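Local coordinates for tail fiber protein (Acinetobacter phage AM24, PDB 5W5P) that probably recognises, and perhaps cleaves, the capsular polysaccharide of Acinetobacter baumannii as the trimeric tailspike through which the phage attaches to its host, at residues A[145-150]-A[180-185]; A[162-167]-A[197-202]; A[202-207]-A[227-232]. All blocks are in the same frame, centred on the assembly; numbering follows the deposited sequence.

All three contacts are largely buried and lie in neighbouring turns of what is best read as a parallel beta-helix. Interactions 2 and 3 share Leu202 and lie on either side of strand 199-204, which pairs with strand 164-169 in the one and with strand 229-232 in the other. Interaction 1 joins different elements but meets them from inside: Phe182 packs on both Ile166 and Ile204. The chemistry shifts accordingly. Interaction 1 is apolar with an exposed loop at its margin, interaction 2 is the splayed start of a strand pair with one backbone bond, and interaction 3 is a regular ladder carrying a polar cluster against a second subunit.

Interaction 1: residues A[145-150]-A[180-185]; sequences FKMMTP and GIFTSK
Met147, a selenomethionine, has CG anti to its carbonyl carbon (chi1 -59°), runs extended through the next torsion and then bends at the third (55°), which turns its methyl onto the ring of Phe182. Phe182 starts from a backbone whose CB heads away from 145-150, but its CG, like that of Met147, is anti to the carbonyl carbon, and the far end of the ring comes back to meet the methyl. CE of Met147 lies over a face of that ring, 4.2 Å from its centroid and 27° off the normal, a CH-pi contact. The selenium comes in more obliquely, with SE of Met147 4.8 Å from the Phe182 centroid, and completes a Met-aromatic pair.

Ile181 works on the same side chain at about a right angle. Its CD1 touches Met147 SE at 4.0 Å, while its other branch, CG2, rests 3.6 Å from the backbone O of Met147. Farther along, Pro150 slides over the turn that leads into strand 182-184: its CA makes a CA-H...O contact of 3.3 Å with Ile181 O, and its CB lies 3.5 Å from Gly180 O. The same CB also meets Thr183 CG2.

Val125 of helix 122-132 covers Met147, and Ile204 packs on Phe182. Outside this core, Thr149 turns its hydroxyl to Asp120.

With no hydrogen bond between the segments, cohesion probably comes mainly from dispersion, with the CH-pi and Met-aromatic contacts; polar bonds to neighbours such as Asp120 and Ser177 help place each segment.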
ATOM      1  N   PHE A 145      -9.309 -34.006  -7.480  1.00 41.64           N
ATOM      2  CA  PHE A 145      -8.402 -34.540  -8.484  1.00 45.32           C
ATOM      3  C   PHE A 145      -7.017 -34.775  -7.886  1.00 51.02           C
ATOM      4  O   PHE A 145      -6.665 -34.234  -6.835  1.00 55.45           O
ATOM      5  CB  PHE A 145      -8.304 -33.595  -9.685  1.00 44.21           C
ATOM      6  CG  PHE A 145      -9.627 -33.304 -10.339  1.00 47.23           C
ATOM      7  CD1 PHE A 145     -10.085 -34.088 -11.389  1.00 50.94           C
ATOM      8  CD2 PHE A 145     -10.416 -32.249  -9.902  1.00 44.53           C
ATOM      9  CE1 PHE A 145     -11.306 -33.826 -11.993  1.00 49.94           C
ATOM     10  CE2 PHE A 145     -11.632 -31.977 -10.503  1.00 46.99           C
ATOM     11  CZ  PHE A 145     -12.083 -32.769 -11.548  1.00 49.24           C
ATOM     12  N   LYS A 146      -6.234 -35.608  -8.567  1.00 49.30           N
ATOM     13  CA  LYS A 146      -4.852 -35.862  -8.179  1.00 47.42           C
ATOM     14  C   LYS A 146      -3.960 -35.658  -9.391  1.00 47.04           C
ATOM     15  O   LYS A 146      -4.136 -36.330 -10.412  1.00 49.20           O
ATOM     16  CB  LYS A 146      -4.671 -37.272  -7.617  1.00 45.99           C
ATOM     17  CG  LYS A 146      -3.217 -37.658  -7.420  1.00 44.99           C
ATOM     18  CD  LYS A 146      -3.064 -38.712  -6.344  1.00 45.89           C
ATOM     19  CE  LYS A 146      -3.328 -40.096  -6.904  1.00 47.10           C
ATOM     20  NZ  LYS A 146      -3.297 -41.144  -5.839  1.00 49.81           N
HETATM   21  N   MSE A 147      -3.008 -34.734  -9.279  1.00 44.79           N
HETATM   22  CA  MSE A 147      -2.037 -34.503 -10.342  1.00 46.51           C
HETATM   23  C   MSE A 147      -0.619 -34.821  -9.866  1.00 47.43           C
HETATM   24  O   MSE A 147      -0.166 -34.303  -8.842  1.00 41.07           O
HETATM   25  CB  MSE A 147      -2.119 -33.060 -10.837  1.00 47.08           C
HETATM   26  CG  MSE A 147      -3.480 -32.674 -11.381  1.00 50.13           C
HETATM   27 SE   MSE A 147      -3.596 -30.795 -11.895  1.00 56.89          SE
HETATM   28  CE  MSE A 147      -2.088 -30.716 -13.127  1.00 53.77           C
HETATM   29  N   MSE A 148       0.078 -35.673 -10.614  1.00 44.56           N
HETATM   30  CA  MSE A 148       1.422 -36.100 -10.231  1.00 48.33           C
HETATM   31  C   MSE A 148       2.450 -35.899 -11.338  1.00 49.64           C
HETATM   32  O   MSE A 148       3.617 -36.263 -11.187  1.00 43.55           O
HETATM   33  CB  MSE A 148       1.412 -37.567  -9.819  1.00 53.03           C
HETATM   34  CG  MSE A 148       0.231 -37.956  -8.960  1.00 61.34           C
HETATM   35 SE   MSE A 148       0.214 -39.867  -8.640  1.00 73.57          SE
HETATM   36  CE  MSE A 148       1.853 -40.003  -7.578  1.00 73.20           C
ATOM     37  N   THR A 149       2.006 -35.330 -12.455  1.00 51.21           N
ATOM     38  CA  THR A 149       2.851 -35.108 -13.615  1.00 42.51           C
ATOM     39  C   THR A 149       2.700 -33.648 -14.022  1.00 43.28           C
ATOM     40  O   THR A 149       1.565 -33.147 -14.098  1.00 43.09           O
ATOM     41  CB  THR A 149       2.463 -36.031 -14.777  1.00 45.65           C
ATOM     42  OG1 THR A 149       2.434 -37.389 -14.317  1.00 44.49           O
ATOM     43  CG2 THR A 149       3.454 -35.902 -15.932  1.00 43.69           C
ATOM     44  N   PRO A 150       3.796 -32.929 -14.261  1.00 44.87           N
ATOM     45  CA  PRO A 150       3.670 -31.519 -14.651  1.00 43.54           C
ATOM     46  C   PRO A 150       2.841 -31.376 -15.919  1.00 43.11           C
ATOM     47  O   PRO A 150       2.992 -32.143 -16.875  1.00 42.36           O
ATOM     48  CB  PRO A 150       5.123 -31.079 -14.860  1.00 44.24           C
ATOM     49  CG  PRO A 150       5.920 -32.010 -14.004  1.00 43.95           C
ATOM     50  CD  PRO A 150       5.202 -33.327 -14.072  1.00 43.30           C
ATOM     51  N   GLY A 180       6.609 -28.624  -9.694  1.00 45.30           N
ATOM     52  CA  GLY A 180       5.456 -27.821 -10.065  1.00 45.90           C
ATOM     53  C   GLY A 180       4.524 -28.530 -11.031  1.00 47.16           C
ATOM     54  O   GLY A 180       4.921 -28.837 -12.161  1.00 45.86           O
ATOM     55  N   ILE A 181       3.283 -28.797 -10.608  1.00 45.92           N
ATOM     56  CA  ILE A 181       2.347 -29.499 -11.481  1.00 46.01           C
ATOM     57  C   ILE A 181       1.966 -28.661 -12.689  1.00 42.38           C
ATOM     58  O   ILE A 181       1.459 -29.204 -13.678  1.00 48.16           O
ATOM     59  CB  ILE A 181       1.066 -29.927 -10.738  1.00 45.87           C
ATOM     60  CG1 ILE A 181       0.524 -28.774  -9.895  1.00 45.43           C
ATOM     61  CG2 ILE A 181       1.311 -31.181  -9.907  1.00 43.92           C
ATOM     62  CD1 ILE A 181      -0.957 -28.877  -9.634  1.00 46.46           C
ATOM     63  N   PHE A 182       2.180 -27.353 -12.634  1.00 38.07           N
ATOM     64  CA  PHE A 182       1.933 -26.468 -13.761  1.00 40.55           C
ATOM     65  C   PHE A 182       3.244 -25.809 -14.158  1.00 46.12           C
ATOM     66  O   PHE A 182       3.958 -25.263 -13.308  1.00 48.13           O
ATOM     67  CB  PHE A 182       0.869 -25.425 -13.414  1.00 39.32           C
ATOM     68  CG  PHE A 182      -0.524 -25.983 -13.381  1.00 39.49           C
ATOM     69  CD1 PHE A 182      -1.115 -26.467 -14.540  1.00 37.85           C
ATOM     70  CD2 PHE A 182      -1.231 -26.053 -12.192  1.00 44.91           C
ATOM     71  CE1 PHE A 182      -2.395 -26.998 -14.516  1.00 38.15           C
ATOM     72  CE2 PHE A 182      -2.513 -26.583 -12.158  1.00 44.81           C
ATOM     73  CZ  PHE A 182      -3.096 -27.055 -13.325  1.00 40.92           C
ATOM     74  N   THR A 183       3.572 -25.892 -15.443  1.00 44.36           N
ATOM     75  CA  THR A 183       4.804 -25.323 -15.967  1.00 39.42           C
ATOM     76  C   THR A 183       4.542 -24.904 -17.408  1.00 41.16           C
ATOM     77  O   THR A 183       3.400 -24.914 -17.874  1.00 42.30           O
ATOM     78  CB  THR A 183       5.954 -26.330 -15.838  1.00 39.55           C
ATOM     79  OG1 THR A 183       7.179 -25.720 -16.257  1.00 43.60           O
ATOM     80  CG2 THR A 183       5.689 -27.558 -16.700  1.00 39.33           C
ATOM     81  N   SER A 184       5.601 -24.534 -18.118  1.00 42.25           N
ATOM     82  CA  SER A 184       5.474 -24.227 -19.533  1.00 41.12           C
ATOM     83  C   SER A 184       5.557 -25.509 -20.347  1.00 46.22           C
ATOM     84  O   SER A 184       6.363 -26.396 -20.052  1.00 44.96           O
ATOM     85  CB  SER A 184       6.560 -23.248 -19.972  1.00 39.97           C
ATOM     86  OG  SER A 184       7.831 -23.875 -19.974  1.00 42.68           O
ATOM     87  N   LYS A 185       4.708 -25.609 -21.373  1.00 50.44           N
ATOM     88  CA  LYS A 185       4.722 -26.796 -22.222  1.00 47.60           C
ATOM     89  C   LYS A 185       6.054 -26.947 -22.945  1.00 47.07           C
ATOM     90  O   LYS A 185       6.546 -28.067 -23.118  1.00 52.30           O
ATOM     91  CB  LYS A 185       3.571 -26.750 -23.225  1.00 46.67           C
ATOM     92  CG  LYS A 185       3.458 -28.002 -24.090  1.00 49.27           C
ATOM     93  CD  LYS A 185       2.333 -27.880 -25.115  1.00 49.08           C
ATOM     94  CE  LYS A 185       1.187 -28.823 -24.799  1.00 53.63           C
ATOM     95  NZ  LYS A 185       1.173 -30.030 -25.676  1.00 59.99           N
TER

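Interaction 2: residues A[162-167]-A[197-202]; sequences MLMEIC and LYTAAL
Met164 and Ala201 make the one hydrogen bond of this contact: Met164 N gives its hydrogen to Ala201 O at 3.2 Å with an angle of 160°, the donor standing 31° out of the carbonyl plane. With the bond between Glu203 N and Met164 O it forms the parallel bridge of Met164 with Leu202, accompanied by a CA-H...O contact of 3.4 Å from Leu202 CA to Met164 O. The side chain of Met164, a selenomethionine, bends at its third torsion and lays its methyl across the incoming strand. CE faces three oxygens, Ala200 O at 3.2 Å, Ala201 O at 3.5 Å and Thr199 OG1 at 3.6 Å, with Thr199 CG2 also beside it. Farther along the strands the contact turns apolar: Leu202 CD1 meets Ile166 CD1 at 3.9 Å. On the N-terminal side, Ala201 CB fits against Met162 O at 3.7 Å.

Second-shell partners hold two of those oxygens. Thr199 OG1 is bonded to Pro154 O, and Ala200 O accepts from Asn156 ND2. Glu165 points away from 197-202; it is salt-bridged to Arg135, and its side chain comes to about 4 Å from a bound zinc ion.

Ala201 has a positive phi, and the axes of strands 164-167 and 199-202 cross at 58°, so residues 199-201 diverge from strand 164-169. Leu153 of strand 151-153 packs on Met164, Thr199 and Leu202, and Phe182 of strand 182-184 covers Ile166. Gly233 and His266 of a second subunit press on Leu163 and Ala201. Strand 164-169 pairs edge to edge with strand 135-140 on one side and strand 199-204 on the other, all parallel.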
HETATM    1  N   MSE A 162      -2.143 -13.972 -25.499  1.00 46.33           N
HETATM    2  CA  MSE A 162      -2.995 -14.902 -24.758  1.00 46.09           C
HETATM    3  C   MSE A 162      -3.215 -14.475 -23.311  1.00 44.96           C
HETATM    4  O   MSE A 162      -2.435 -13.698 -22.748  1.00 50.33           O
HETATM    5  CB  MSE A 162      -2.406 -16.319 -24.785  1.00 49.78           C
HETATM    6  CG  MSE A 162      -2.117 -16.867 -26.173  1.00 59.26           C
HETATM    7 SE   MSE A 162      -1.213 -18.615 -26.141  1.00 70.50          SE
HETATM    8  CE  MSE A 162      -2.769 -19.750 -25.831  1.00 63.63           C
ATOM      9  N   LEU A 163      -4.290 -14.984 -22.715  1.00 40.39           N
ATOM     10  CA  LEU A 163      -4.542 -14.842 -21.285  1.00 43.25           C
ATOM     11  C   LEU A 163      -4.998 -16.197 -20.778  1.00 42.73           C
ATOM     12  O   LEU A 163      -6.077 -16.669 -21.141  1.00 42.02           O
ATOM     13  CB  LEU A 163      -5.582 -13.763 -21.000  1.00 44.11           C
ATOM     14  CG  LEU A 163      -5.983 -13.599 -19.539  1.00 43.40           C
ATOM     15  CD1 LEU A 163      -4.879 -12.853 -18.827  1.00 35.81           C
ATOM     16  CD2 LEU A 163      -7.289 -12.818 -19.403  1.00 42.81           C
HETATM   17  N   MSE A 164      -4.193 -16.814 -19.930  1.00 38.48           N
HETATM   18  CA  MSE A 164      -4.491 -18.168 -19.489  1.00 38.88           C
HETATM   19  C   MSE A 164      -5.001 -18.198 -18.056  1.00 40.15           C
HETATM   20  O   MSE A 164      -4.661 -17.327 -17.252  1.00 44.60           O
HETATM   21  CB  MSE A 164      -3.242 -19.040 -19.649  1.00 41.95           C
HETATM   22  CG  MSE A 164      -2.633 -18.920 -21.046  1.00 48.81           C
HETATM   23 SE   MSE A 164      -0.940 -19.871 -21.326  1.00 63.71          SE
HETATM   24  CE  MSE A 164       0.222 -18.876 -20.105  1.00 55.60           C
ATOM     25  N   GLU A 165      -5.821 -19.196 -17.734  1.00 42.48           N
ATOM     26  CA  GLU A 165      -6.406 -19.293 -16.406  1.00 43.74           C
ATOM     27  C   GLU A 165      -6.517 -20.748 -15.977  1.00 43.60           C
ATOM     28  O   GLU A 165      -6.819 -21.623 -16.788  1.00 49.06           O
ATOM     29  CB  GLU A 165      -7.790 -18.625 -16.351  1.00 50.16           C
ATOM     30  CG  GLU A 165      -8.341 -18.444 -14.934  1.00 56.35           C
ATOM     31  CD  GLU A 165      -9.341 -17.302 -14.821  1.00 64.78           C
ATOM     32  OE1 GLU A 165      -9.936 -16.926 -15.855  1.00 68.50           O
ATOM     33  OE2 GLU A 165      -9.532 -16.780 -13.698  1.00 67.29           O
ATOM     34  N   ILE A 166      -6.265 -20.993 -14.695  1.00 41.86           N
ATOM     35  CA  ILE A 166      -6.484 -22.290 -14.062  1.00 40.20           C
ATOM     36  C   ILE A 166      -7.363 -22.010 -12.851  1.00 43.13           C
ATOM     37  O   ILE A 166      -6.898 -21.447 -11.854  1.00 45.49           O
ATOM     38  CB  ILE A 166      -5.176 -22.973 -13.655  1.00 38.27           C
ATOM     39  CG1 ILE A 166      -4.348 -23.325 -14.890  1.00 35.29           C
ATOM     40  CG2 ILE A 166      -5.451 -24.219 -12.821  1.00 38.46           C
ATOM     41  CD1 ILE A 166      -2.886 -23.435 -14.598  1.00 40.50           C
ATOM     42  N   CYS A 167      -8.634 -22.391 -12.931  1.00 41.84           N
ATOM     43  CA  CYS A 167      -9.616 -21.955 -11.953  1.00 40.50           C
ATOM     44  C   CYS A 167     -10.582 -23.104 -11.684  1.00 39.20           C
ATOM     45  O   CYS A 167     -10.416 -24.218 -12.187  1.00 41.33           O
ATOM     46  CB  CYS A 167     -10.341 -20.699 -12.454  1.00 41.91           C
ATOM     47  SG  CYS A 167     -11.458 -21.025 -13.856  1.00 44.62           S
ATOM     48  N   LEU A 197      12.825 -20.948 -21.344  1.00 41.52           N
ATOM     49  CA  LEU A 197      11.685 -21.651 -21.934  1.00 41.46           C
ATOM     50  C   LEU A 197      10.437 -21.403 -21.086  1.00 43.53           C
ATOM     51  O   LEU A 197       9.848 -22.309 -20.494  1.00 44.52           O
ATOM     52  CB  LEU A 197      11.991 -23.136 -22.064  1.00 42.19           C
ATOM     53  CG  LEU A 197      13.359 -23.476 -22.658  1.00 50.91           C
ATOM     54  CD1 LEU A 197      13.540 -24.985 -22.753  1.00 51.02           C
ATOM     55  CD2 LEU A 197      13.510 -22.832 -24.027  1.00 50.59           C
ATOM     56  N   TYR A 198      10.037 -20.139 -21.048  1.00 40.77           N
ATOM     57  CA  TYR A 198       8.957 -19.679 -20.189  1.00 41.39           C
ATOM     58  C   TYR A 198       7.663 -19.508 -20.974  1.00 38.57           C
ATOM     59  O   TYR A 198       7.622 -19.594 -22.202  1.00 39.27           O
ATOM     60  CB  TYR A 198       9.339 -18.349 -19.523  1.00 44.52           C
ATOM     61  CG  TYR A 198       9.190 -17.157 -20.448  1.00 44.10           C
ATOM     62  CD1 TYR A 198      10.188 -16.834 -21.360  1.00 42.20           C
ATOM     63  CD2 TYR A 198       8.046 -16.364 -20.419  1.00 37.95           C
ATOM     64  CE1 TYR A 198      10.056 -15.758 -22.213  1.00 39.76           C
ATOM     65  CE2 TYR A 198       7.904 -15.284 -21.271  1.00 39.95           C
ATOM     66  CZ  TYR A 198       8.911 -14.988 -22.167  1.00 39.24           C
ATOM     67  OH  TYR A 198       8.769 -13.917 -23.016  1.00 45.37           O
ATOM     68  N   THR A 199       6.592 -19.242 -20.234  1.00 43.73           N
ATOM     69  CA  THR A 199       5.367 -18.715 -20.818  1.00 42.83           C
ATOM     70  C   THR A 199       4.728 -17.810 -19.774  1.00 38.45           C
ATOM     71  O   THR A 199       4.925 -18.005 -18.572  1.00 38.93           O
ATOM     72  CB  THR A 199       4.423 -19.841 -21.278  1.00 44.80           C
ATOM     73  OG1 THR A 199       3.293 -19.278 -21.957  1.00 50.35           O
ATOM     74  CG2 THR A 199       3.949 -20.687 -20.101  1.00 37.34           C
ATOM     75  N   ALA A 200       3.994 -16.793 -20.234  1.00 36.74           N
ATOM     76  CA  ALA A 200       3.580 -15.696 -19.367  1.00 36.16           C
ATOM     77  C   ALA A 200       2.083 -15.436 -19.476  1.00 37.61           C
ATOM     78  O   ALA A 200       1.412 -15.897 -20.402  1.00 37.42           O
ATOM     79  CB  ALA A 200       4.357 -14.407 -19.687  1.00 36.86           C
ATOM     80  N   ALA A 201       1.584 -14.668 -18.497  1.00 38.86           N
ATOM     81  CA  ALA A 201       0.192 -14.244 -18.353  1.00 38.93           C
ATOM     82  C   ALA A 201      -0.703 -15.393 -17.904  1.00 37.64           C
ATOM     83  O   ALA A 201      -1.338 -16.057 -18.731  1.00 39.17           O
ATOM     84  CB  ALA A 201      -0.344 -13.627 -19.648  1.00 35.91           C
ATOM     85  N   LEU A 202      -0.785 -15.609 -16.591  1.00 34.56           N
ATOM     86  CA  LEU A 202      -1.531 -16.722 -16.023  1.00 37.00           C
ATOM     87  C   LEU A 202      -2.277 -16.265 -14.780  1.00 38.14           C
ATOM     88  O   LEU A 202      -1.678 -15.675 -13.877  1.00 41.08           O
ATOM     89  CB  LEU A 202      -0.588 -17.881 -15.673  1.00 38.80           C
ATOM     90  CG  LEU A 202      -1.138 -19.001 -14.785  1.00 36.87           C
ATOM     91  CD1 LEU A 202      -2.289 -19.703 -15.483  1.00 36.04           C
ATOM     92  CD2 LEU A 202      -0.037 -19.984 -14.428  1.00 34.33           C
TER

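Interaction 3: residues A[202-207]-A[227-232]; sequences LEIGRG and YNVNMK
Glu203 and Asn230 lie side by side on adjacent strands, and Asn230 ND2 donates to Glu203 OE1 at 2.9 Å with an angle of 161°. Asn230 ND2 meets Glu203 OE1 on the syn side, 18° out of the carboxylate plane, with OE1 nearly in the plane of the amide, although the two planes stand 80° apart. The bend at the second torsion of Glu203 brings its carboxylate alongside Asn230. The same OE1 is also hydrogen-bonded to His266 of a second subunit, and OE2 accepts from a water at 2.6 Å that in turn is weakly bonded to Lys232 NZ at 3.2 Å. Lys232 has a stronger partner, Glu264 of the second subunit, in a salt bridge, so this polar face of the strand pair is also part of the trimer interface.

Between the backbones runs a regular parallel ladder. Leu202 N bonds to Asn228 O, Asn230 N to Leu202 O at 2.9 Å, Ile204 N to Asn230 O, and Lys232 N to Ile204 O at 3.3 Å. Strands 202-204 and 229-232 are nearly aligned, consecutive parallel pairing of the kind seen in the beta-helix of phage tailspikes, where each turn stacks on the next.

Past Gly205, whose positive phi bends the chain out of the strand, Arg206 doubles back through its second and third torsions. Its guanidinium places one face over Lys232 O, and NH2 sits 4.1 Å from Lys232 NZ; that like-charge approach is probably eased by Glu264 of the second subunit.

Opposite the polar face, Ile204 CG2 packs on Met231 CG at 3.5 Å and on Val229 CG1 at 3.8 Å. Strand 219-222 covers this apolar row through Val220 and Val221.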
ATOM      1  N   LEU A 202      -0.785 -15.609 -16.591  1.00 34.56           N
ATOM      2  CA  LEU A 202      -1.531 -16.722 -16.023  1.00 37.00           C
ATOM      3  C   LEU A 202      -2.277 -16.265 -14.780  1.00 38.14           C
ATOM      4  O   LEU A 202      -1.678 -15.675 -13.877  1.00 41.08           O
ATOM      5  CB  LEU A 202      -0.588 -17.881 -15.673  1.00 38.80           C
ATOM      6  CG  LEU A 202      -1.138 -19.001 -14.785  1.00 36.87           C
ATOM      7  CD1 LEU A 202      -2.289 -19.703 -15.483  1.00 36.04           C
ATOM      8  CD2 LEU A 202      -0.037 -19.984 -14.428  1.00 34.33           C
ATOM      9  N   GLU A 203      -3.575 -16.537 -14.733  1.00 36.96           N
ATOM     10  CA  GLU A 203      -4.369 -16.407 -13.516  1.00 37.23           C
ATOM     11  C   GLU A 203      -4.660 -17.804 -12.984  1.00 38.17           C
ATOM     12  O   GLU A 203      -5.179 -18.651 -13.716  1.00 40.04           O
ATOM     13  CB  GLU A 203      -5.676 -15.654 -13.779  1.00 34.23           C
ATOM     14  CG  GLU A 203      -5.530 -14.436 -14.687  1.00 37.02           C
ATOM     15  CD  GLU A 203      -5.149 -13.182 -13.925  1.00 43.80           C
ATOM     16  OE1 GLU A 203      -4.079 -12.609 -14.209  1.00 47.41           O
ATOM     17  OE2 GLU A 203      -5.914 -12.768 -13.031  1.00 49.11           O
ATOM     18  N   ILE A 204      -4.319 -18.057 -11.723  1.00 36.23           N
ATOM     19  CA  ILE A 204      -4.454 -19.401 -11.172  1.00 37.81           C
ATOM     20  C   ILE A 204      -4.970 -19.313  -9.746  1.00 46.86           C
ATOM     21  O   ILE A 204      -4.494 -18.487  -8.958  1.00 50.19           O
ATOM     22  CB  ILE A 204      -3.121 -20.173 -11.222  1.00 38.13           C
ATOM     23  CG1 ILE A 204      -3.206 -21.461 -10.407  1.00 35.55           C
ATOM     24  CG2 ILE A 204      -1.970 -19.299 -10.722  1.00 40.07           C
ATOM     25  CD1 ILE A 204      -1.987 -22.340 -10.566  1.00 34.17           C
ATOM     26  N   GLY A 205      -5.963 -20.143  -9.424  1.00 33.83           N
ATOM     27  CA  GLY A 205      -6.383 -20.379  -8.058  1.00 33.90           C
ATOM     28  C   GLY A 205      -7.819 -20.015  -7.745  1.00 37.72           C
ATOM     29  O   GLY A 205      -8.366 -20.525  -6.755  1.00 38.85           O
ATOM     30  N   ARG A 206      -8.452 -19.152  -8.537  1.00 34.15           N
ATOM     31  CA  ARG A 206      -9.837 -18.763  -8.276  1.00 40.99           C
ATOM     32  C   ARG A 206     -10.736 -19.994  -8.174  1.00 40.71           C
ATOM     33  O   ARG A 206     -10.863 -20.762  -9.132  1.00 38.43           O
ATOM     34  CB  ARG A 206     -10.334 -17.827  -9.378  1.00 40.88           C
ATOM     35  CG  ARG A 206     -11.678 -17.162  -9.092  1.00 45.81           C
ATOM     36  CD  ARG A 206     -11.561 -16.137  -7.974  1.00 53.10           C
ATOM     37  NE  ARG A 206     -10.588 -15.095  -8.293  1.00 59.14           N
ATOM     38  CZ  ARG A 206     -10.184 -14.158  -7.439  1.00 60.02           C
ATOM     39  NH1 ARG A 206     -10.670 -14.132  -6.205  1.00 54.50           N
ATOM     40  NH2 ARG A 206      -9.294 -13.248  -7.819  1.00 64.71           N
ATOM     41  N   GLY A 207     -11.337 -20.192  -7.000  1.00 42.44           N
ATOM     42  CA  GLY A 207     -12.257 -21.295  -6.798  1.00 39.64           C
ATOM     43  C   GLY A 207     -11.625 -22.668  -6.744  1.00 40.79           C
ATOM     44  O   GLY A 207     -12.308 -23.661  -7.017  1.00 40.53           O
ATOM     45  N   TYR A 227       6.026 -17.052 -15.737  1.00 43.34           N
ATOM     46  CA  TYR A 227       6.201 -15.650 -15.387  1.00 39.88           C
ATOM     47  C   TYR A 227       4.871 -14.920 -15.511  1.00 40.58           C
ATOM     48  O   TYR A 227       3.927 -15.409 -16.139  1.00 44.38           O
ATOM     49  CB  TYR A 227       7.236 -14.968 -16.290  1.00 41.29           C
ATOM     50  CG  TYR A 227       8.613 -15.600 -16.301  1.00 41.17           C
ATOM     51  CD1 TYR A 227       9.031 -16.429 -15.267  1.00 38.31           C
ATOM     52  CD2 TYR A 227       9.505 -15.347 -17.344  1.00 40.32           C
ATOM     53  CE1 TYR A 227      10.289 -17.004 -15.277  1.00 42.40           C
ATOM     54  CE2 TYR A 227      10.772 -15.916 -17.361  1.00 39.08           C
ATOM     55  CZ  TYR A 227      11.155 -16.744 -16.326  1.00 41.63           C
ATOM     56  OH  TYR A 227      12.405 -17.317 -16.324  1.00 42.09           O
ATOM     57  N   ASN A 228       4.815 -13.729 -14.918  1.00 37.95           N
ATOM     58  CA  ASN A 228       3.626 -12.883 -14.933  1.00 34.14           C
ATOM     59  C   ASN A 228       2.402 -13.668 -14.456  1.00 39.07           C
ATOM     60  O   ASN A 228       1.434 -13.879 -15.189  1.00 40.75           O
ATOM     61  CB  ASN A 228       3.397 -12.279 -16.322  1.00 34.72           C
ATOM     62  CG  ASN A 228       4.506 -11.319 -16.742  1.00 41.61           C
ATOM     63  OD1 ASN A 228       5.627 -11.382 -16.239  1.00 41.37           O
ATOM     64  ND2 ASN A 228       4.194 -10.434 -17.679  1.00 35.66           N
ATOM     65  N   VAL A 229       2.467 -14.100 -13.199  1.00 36.99           N
ATOM     66  CA  VAL A 229       1.479 -14.998 -12.612  1.00 36.56           C
ATOM     67  C   VAL A 229       0.716 -14.252 -11.528  1.00 36.70           C
ATOM     68  O   VAL A 229       1.322 -13.679 -10.615  1.00 35.74           O
ATOM     69  CB  VAL A 229       2.141 -16.260 -12.033  1.00 35.64           C
ATOM     70  CG1 VAL A 229       1.081 -17.233 -11.527  1.00 33.15           C
ATOM     71  CG2 VAL A 229       3.028 -16.918 -13.077  1.00 39.67           C
ATOM     72  N   ASN A 230      -0.610 -14.274 -11.622  1.00 35.86           N
ATOM     73  CA  ASN A 230      -1.497 -13.785 -10.569  1.00 36.66           C
ATOM     74  C   ASN A 230      -2.099 -15.002  -9.869  1.00 37.61           C
ATOM     75  O   ASN A 230      -2.966 -15.683 -10.423  1.00 39.23           O
ATOM     76  CB  ASN A 230      -2.587 -12.883 -11.145  1.00 42.35           C
ATOM     77  CG  ASN A 230      -2.112 -11.462 -11.374  1.00 47.59           C
ATOM     78  OD1 ASN A 230      -1.295 -10.936 -10.621  1.00 48.98           O
ATOM     79  ND2 ASN A 230      -2.623 -10.832 -12.424  1.00 47.16           N
HETATM   80  N   MSE A 231      -1.626 -15.283  -8.658  1.00 36.54           N
HETATM   81  CA  MSE A 231      -2.212 -16.325  -7.821  1.00 37.48           C
HETATM   82  C   MSE A 231      -3.148 -15.710  -6.793  1.00 39.94           C
HETATM   83  O   MSE A 231      -2.689 -15.144  -5.805  1.00 41.78           O
HETATM   84  CB  MSE A 231      -1.132 -17.129  -7.103  1.00 40.92           C
HETATM   85  CG  MSE A 231      -0.193 -17.856  -8.023  1.00 50.52           C
HETATM   86 SE   MSE A 231       1.111 -18.931  -7.065  1.00 59.13          SE
HETATM   87  CE  MSE A 231       0.070 -20.541  -6.738  1.00 51.81           C
ATOM     88  N   LYS A 232      -4.456 -15.823  -7.019  1.00 37.31           N
ATOM     89  CA  LYS A 232      -5.436 -15.157  -6.176  1.00 36.42           C
ATOM     90  C   LYS A 232      -6.655 -16.049  -5.974  1.00 40.44           C
ATOM     91  O   LYS A 232      -7.049 -16.806  -6.868  1.00 36.71           O
ATOM     92  CB  LYS A 232      -5.866 -13.806  -6.777  1.00 38.01           C
ATOM     93  CG  LYS A 232      -4.750 -12.759  -6.874  1.00 46.89           C
ATOM     94  CD  LYS A 232      -5.029 -11.719  -7.957  1.00 57.26           C
ATOM     95  CE  LYS A 232      -6.288 -10.908  -7.649  1.00 65.79           C
ATOM     96  NZ  LYS A 232      -6.785 -10.143  -8.846  1.00 68.44           N
TER
HETATM   97  O   HOH W   1      -6.266 -10.424 -11.995  1.00 47.85           O